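Local coordinates for protein translation initiation factor 6 (Methanocaldococcus jannaschii, PDB 1G61) that binds the 50S ribosomal subunit and keeps it from joining the 30S subunit to form the 70S initiation complex, at residues 42-47 with 201-206; 50-55 with 78-83. One frame throughout, in Å; residues are numbered along the deposited sequence.

Interaction 1: residues 42-47 with 201-206; sequences EVLETK and IANSKG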
loop_
_atom_site.group_PDB
_atom_site.type_symbol
_atom_site.label_atom_id
_atom_site.label_comp_id
_atom_site.label_asym_id
_atom_site.label_seq_id
_atom_site.Cartn_x
_atom_site.Cartn_y
_atom_site.Cartn_z
ATOM N N GLU A 42 -5.995 -15.704 1.129
ATOM C CA GLU A 42 -7.388 -15.997 1.442
ATOM C C GLU A 42 -8.089 -14.766 1.940
ATOM O O GLU A 42 -9.236 -14.494 1.618
ATOM C CB GLU A 42 -7.438 -17.101 2.520
ATOM C CG GLU A 42 -8.791 -17.540 3.016
ATOM C CD GLU A 42 -8.725 -18.638 4.073
ATOM O OE1 GLU A 42 -9.648 -19.471 4.199
ATOM O OE2 GLU A 42 -7.698 -18.668 4.802
ATOM N N VAL A 43 -7.451 -13.981 2.827
ATOM C CA VAL A 43 -8.194 -12.845 3.376
ATOM C C VAL A 43 -8.291 -11.698 2.397
ATOM O O VAL A 43 -9.317 -11.006 2.347
ATOM C CB VAL A 43 -7.597 -12.424 4.720
ATOM C CG1 VAL A 43 -6.260 -11.754 4.537
ATOM C CG2 VAL A 43 -8.527 -11.460 5.447
ATOM N N LEU A 44 -7.271 -11.487 1.570
ATOM C CA LEU A 44 -7.337 -10.400 0.580
ATOM C C LEU A 44 -7.991 -10.836 -0.714
ATOM O O LEU A 44 -8.356 -9.977 -1.544
ATOM C CB LEU A 44 -5.909 -9.889 0.303
ATOM C CG LEU A 44 -5.224 -9.308 1.537
ATOM C CD1 LEU A 44 -3.844 -8.846 1.102
ATOM C CD2 LEU A 44 -6.048 -8.179 2.162
ATOM N N GLU A 45 -8.148 -12.145 -0.910
ATOM C CA GLU A 45 -8.716 -12.759 -2.143
ATOM C C GLU A 45 -7.885 -12.315 -3.342
ATOM O O GLU A 45 -8.415 -11.829 -4.322
ATOM C CB GLU A 45 -10.197 -12.356 -2.274
ATOM C CG GLU A 45 -11.012 -12.818 -1.081
ATOM C CD GLU A 45 -12.486 -12.517 -1.158
ATOM O OE1 GLU A 45 -13.041 -12.494 -2.287
ATOM O OE2 GLU A 45 -13.061 -12.306 -0.060
ATOM N N THR A 46 -6.569 -12.490 -3.290
ATOM C CA THR A 46 -5.666 -12.014 -4.331
ATOM C C THR A 46 -4.737 -13.136 -4.805
ATOM O O THR A 46 -4.644 -14.156 -4.101
ATOM C CB THR A 46 -4.737 -10.895 -3.803
ATOM O OG1 THR A 46 -4.174 -11.386 -2.586
ATOM C CG2 THR A 46 -5.513 -9.619 -3.543
ATOM N N LYS A 47 -4.058 -12.942 -5.908
ATOM C CA LYS A 47 -2.931 -13.716 -6.379
ATOM C C LYS A 47 -1.659 -13.111 -5.764
ATOM O O LYS A 47 -1.442 -11.901 -5.869
ATOM C CB LYS A 47 -2.866 -13.761 -7.903
ATOM C CG LYS A 47 -4.039 -14.506 -8.540
ATOM C CD LYS A 47 -3.862 -16.019 -8.435
ATOM C CE LYS A 47 -4.979 -16.794 -9.141
ATOM N NZ LYS A 47 -4.692 -18.261 -9.150
ATOM N N ILE A 201 -1.899 -3.845 5.362
ATOM C CA ILE A 201 -2.251 -3.847 3.932
ATOM C C ILE A 201 -3.730 -4.214 3.838
ATOM O O ILE A 201 -4.265 -5.022 4.612
ATOM C CB ILE A 201 -1.363 -4.785 3.100
ATOM C CG1 ILE A 201 -1.501 -6.249 3.542
ATOM C CG2 ILE A 201 0.096 -4.340 3.133
ATOM C CD1 ILE A 201 -0.760 -7.247 2.678
ATOM N N ALA A 202 -4.431 -3.608 2.913
ATOM C CA ALA A 202 -5.862 -3.822 2.797
ATOM C C ALA A 202 -6.360 -3.562 1.365
ATOM O O ALA A 202 -5.768 -2.780 0.620
ATOM C CB ALA A 202 -6.601 -2.848 3.716
ATOM N N ASN A 203 -7.465 -4.196 1.062
ATOM C CA ASN A 203 -8.233 -3.862 -0.139
ATOM C C ASN A 203 -9.713 -3.841 0.267
ATOM O O ASN A 203 -10.038 -3.821 1.455
ATOM C CB ASN A 203 -7.895 -4.770 -1.328
ATOM C CG ASN A 203 -8.227 -6.211 -1.070
ATOM O OD1 ASN A 203 -9.070 -6.519 -0.205
ATOM N ND2 ASN A 203 -7.610 -7.157 -1.807
ATOM N N SER A 204 -10.621 -3.798 -0.724
ATOM C CA SER A 204 -12.046 -3.691 -0.392
ATOM C C SER A 204 -12.587 -4.976 0.222
ATOM O O SER A 204 -13.734 -4.951 0.720
ATOM C CB SER A 204 -12.859 -3.322 -1.648
ATOM O OG SER A 204 -12.912 -4.461 -2.508
ATOM N N LYS A 205 -11.829 -6.084 0.157
ATOM C CA LYS A 205 -12.300 -7.385 0.571
ATOM C C LYS A 205 -11.771 -7.789 1.946
ATOM O O LYS A 205 -12.424 -8.592 2.601
ATOM C CB LYS A 205 -11.925 -8.447 -0.491
ATOM C CG LYS A 205 -12.677 -8.196 -1.794
ATOM C CD LYS A 205 -12.131 -8.994 -2.947
ATOM C CE LYS A 205 -10.750 -8.471 -3.324
ATOM N NZ LYS A 205 -10.251 -9.240 -4.517
ATOM N N GLY A 206 -10.633 -7.274 2.391
ATOM C CA GLY A 206 -10.078 -7.696 3.651
ATOM C C GLY A 206 -8.822 -6.905 3.965
ATOM O O GLY A 206 -8.400 -6.031 3.194
#
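Asn203 and Lys205 reach from a turn to Leu44 O and Glu45 O, illustrating how a neighbouring turn satisfies the last carbonyl of a helix and the one just after it. Asn203 ND2 donates to Leu44 O along an almost straight bond of 2.9 Å (N-H...O 174°), with the acceptor in the amide plane and the hydrogen pointing at a carbonyl lone pair. CG of Asn203, between its backbone N and carbonyl carbon (chi1 63°), brings the amide over its own turn, and OD1 accepts there from Lys205 N at 2.8 Å and Gly206 N at 3.1 Å, an Asx turn and Asx motif that fix the amide's rotation. Lys205 crosses the Glu45 side chain obliquely. It bends at chi3 (-69°), bringing CE to 3.3 Å from Leu44 O and NZ to 3.2 Å from Glu45 O, which it approaches from above the carbonyl plane; NZ also donates to Glu23 O. The Glu45 carboxylate lies alongside the lysine's methylenes, its OE1 4.8 Å from Lys205 NZ, so no salt bridge forms and any attraction is probably weak and long-range. Glu45, with positive phi, is the first residue after the helix to leave helical angles. Behind these polar groups, Leu44 CD1 meets Ile201 CD1 at 3.8 Å, the two side chains at about a right angle. Gly206, lacking a side chain, lets Val43 O within 3.6 Å of its CA.

Asn203 to Gly206 link antiparallel strands 200-202 and 207-210, the latter also pairing in parallel with the N-terminal strand 4-7, consistent with a velcro-type closure of the fold. Helix 34-44 ends against this turn, with Val43 and Ile201 on Val208, Leu44 and Asn203 on Thr21, and a second bond from Asn203 ND2 to Thr22 O.

Interaction 2: residues 50-55 with 78-83; sequences QTNIGG and DEELDR
The guanidinium of Arg83 meets Gln50 O at its edge: the oxygen lies in the guanidinium plane, with Thr51 CB also at that edge. Arg83 NE at 2.8 Å and NH2 at 2.9 Å both donate to Gln50 O, a side-on grip from two nitrogens that fixes the rotation of the flat group. Arg83 is extended from CG to NE, with CG anti to the backbone N (chi1 177°), and this length carries it from the helix past Thr51, whose OG1 passes its CD at 3.8 Å.

The second flat group is the Glu80 carboxylate, whose two oxygens receive consecutive backbone amides. Gly54 N donates to OE1 at 2.7 Å on the syn side, somewhat out of the carboxylate plane, and Gly55 N donates to the syn lone pair of OE2, also at 2.7 Å. This is a helix side chain used to fasten a loop: 50-55 leaves strand 47-50 for helix 59-62, and both glycines have positive phi, which suits glycine. Glu80 OE1 also turns back to Glu77 N, at the start of its own helix, as the N3 glutamate does in a capping box. A water bridges OE2 and Asn52 ND2, while Asn52 CB lies 3.3 Å from OE2. With so many donors round it, the buried carboxylate is probably held as the anion. Ile53 points away from the helix segment and packs on Val59, Leu62 and Leu72.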
loop_
_atom_site.group_PDB
_atom_site.type_symbol
_atom_site.label_atom_id
_atom_site.label_comp_id
_atom_site.label_asym_id
_atom_site.label_seq_id
_atom_site.Cartn_x
_atom_site.Cartn_y
_atom_site.Cartn_z
ATOM N N GLN A 50 5.728 -13.707 -4.311
ATOM C CA GLN A 50 6.865 -13.434 -3.437
ATOM C C GLN A 50 8.028 -12.985 -4.303
ATOM O O GLN A 50 8.426 -13.679 -5.232
ATOM C CB GLN A 50 7.266 -14.700 -2.662
ATOM C CG GLN A 50 6.172 -15.047 -1.628
ATOM C CD GLN A 50 6.581 -16.234 -0.772
ATOM O OE1 GLN A 50 7.258 -16.049 0.276
ATOM N NE2 GLN A 50 6.221 -17.424 -1.175
ATOM N N THR A 51 8.584 -11.799 -4.011
ATOM C CA THR A 51 9.668 -11.240 -4.805
ATOM C C THR A 51 10.476 -10.284 -3.945
ATOM O O THR A 51 9.966 -9.659 -3.015
ATOM C CB THR A 51 9.125 -10.554 -6.072
ATOM O OG1 THR A 51 10.236 -10.178 -6.921
ATOM C CG2 THR A 51 8.356 -9.266 -5.790
ATOM N N ASN A 52 11.757 -10.122 -4.270
ATOM C CA ASN A 52 12.536 -8.993 -3.829
ATOM C C ASN A 52 12.289 -7.794 -4.735
ATOM O O ASN A 52 11.861 -7.971 -5.893
ATOM C CB ASN A 52 14.038 -9.312 -3.912
ATOM C CG ASN A 52 14.549 -10.316 -2.883
ATOM O OD1 ASN A 52 13.962 -10.511 -1.829
ATOM N ND2 ASN A 52 15.672 -10.931 -3.247
ATOM N N ILE A 53 12.608 -6.602 -4.246
ATOM C CA ILE A 53 12.720 -5.392 -5.079
ATOM C C ILE A 53 14.044 -4.688 -4.711
ATOM O O ILE A 53 14.211 -4.392 -3.539
ATOM C CB ILE A 53 11.543 -4.416 -4.993
ATOM C CG1 ILE A 53 10.243 -5.121 -5.444
ATOM C CG2 ILE A 53 11.808 -3.139 -5.799
ATOM C CD1 ILE A 53 8.971 -4.297 -5.353
ATOM N N GLY A 54 14.942 -4.491 -5.674
ATOM C CA GLY A 54 16.232 -3.888 -5.366
ATOM C C GLY A 54 17.056 -4.803 -4.485
ATOM O O GLY A 54 17.998 -4.350 -3.806
ATOM N N GLY A 55 16.797 -6.105 -4.452
ATOM C CA GLY A 55 17.534 -7.038 -3.638
ATOM C C GLY A 55 16.930 -7.193 -2.269
ATOM O O GLY A 55 17.451 -8.014 -1.488
ATOM N N ASP A 78 17.069 -6.562 -13.021
ATOM C CA ASP A 78 16.476 -7.185 -14.197
ATOM C C ASP A 78 15.780 -8.482 -13.883
ATOM O O ASP A 78 14.692 -8.741 -14.417
ATOM C CB ASP A 78 17.583 -7.421 -15.241
ATOM C CG ASP A 78 18.087 -6.155 -15.898
ATOM O OD1 ASP A 78 17.503 -5.069 -15.710
ATOM O OD2 ASP A 78 19.094 -6.252 -16.620
ATOM N N GLU A 79 16.331 -9.335 -13.043
ATOM C CA GLU A 79 15.693 -10.628 -12.736
ATOM C C GLU A 79 14.407 -10.379 -11.972
ATOM O O GLU A 79 13.457 -11.139 -12.169
ATOM C CB GLU A 79 16.640 -11.535 -11.939
ATOM C CG GLU A 79 16.311 -13.017 -11.891
ATOM C CD GLU A 79 17.406 -13.925 -11.356
ATOM O OE1 GLU A 79 17.250 -14.533 -10.262
ATOM O OE2 GLU A 79 18.477 -14.110 -11.991
ATOM N N GLU A 80 14.387 -9.350 -11.125
ATOM C CA GLU A 80 13.149 -9.043 -10.381
ATOM C C GLU A 80 12.058 -8.556 -11.312
ATOM O O GLU A 80 10.909 -8.954 -11.206
ATOM C CB GLU A 80 13.444 -8.003 -9.295
ATOM C CG GLU A 80 14.449 -8.487 -8.240
ATOM C CD GLU A 80 14.940 -7.318 -7.416
ATOM O OE1 GLU A 80 14.821 -6.130 -7.790
ATOM O OE2 GLU A 80 15.481 -7.585 -6.324
ATOM N N LEU A 81 12.413 -7.668 -12.241
ATOM C CA LEU A 81 11.474 -7.173 -13.223
ATOM C C LEU A 81 10.927 -8.332 -14.052
ATOM O O LEU A 81 9.734 -8.443 -14.270
ATOM C CB LEU A 81 12.191 -6.154 -14.127
ATOM C CG LEU A 81 11.303 -5.274 -14.994
ATOM C CD1 LEU A 81 10.315 -4.473 -14.123
ATOM C CD2 LEU A 81 12.173 -4.334 -15.803
ATOM N N ASP A 82 11.814 -9.219 -14.504
ATOM C CA ASP A 82 11.404 -10.377 -15.241
ATOM C C ASP A 82 10.410 -11.247 -14.444
ATOM O O ASP A 82 9.376 -11.700 -15.001
ATOM C CB ASP A 82 12.583 -11.253 -15.666
ATOM C CG ASP A 82 13.439 -10.633 -16.743
ATOM O OD1 ASP A 82 14.506 -11.222 -17.047
ATOM O OD2 ASP A 82 13.089 -9.590 -17.321
ATOM N N ARG A 83 10.695 -11.513 -13.191
ATOM C CA ARG A 83 9.881 -12.310 -12.295
ATOM C C ARG A 83 8.493 -11.673 -12.163
ATOM O O ARG A 83 7.454 -12.358 -12.225
ATOM C CB ARG A 83 10.511 -12.442 -10.900
ATOM C CG ARG A 83 9.639 -13.213 -9.906
ATOM C CD ARG A 83 10.426 -13.571 -8.650
ATOM N NE ARG A 83 9.581 -14.285 -7.711
ATOM C CZ ARG A 83 9.135 -15.560 -7.845
ATOM N NH1 ARG A 83 9.463 -16.308 -8.883
ATOM N NH2 ARG A 83 8.333 -16.046 -6.889
HETATM O O HOH W 1 16.720 -9.951 -5.859
#

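From the N-terminal strand 4-7 the chain runs through helix 34-44, whose end is the first half of interaction 1, and directly on through strand 47-50 into the first half of interaction 2. Interaction 2 closes first, at helix 78-90, after a short loop of 22 intervening residues. Interaction 1 waits until residues 201-206, spanning 153 residues and containing the whole of interaction 2, so the two nest and do not cross. Their centres are 22 Å apart, and they touch each other nowhere except through adjoining sequence. One is a local tie between loop and helix; the other joins an early helix to a hairpin late in the chain, ahead of the last helix.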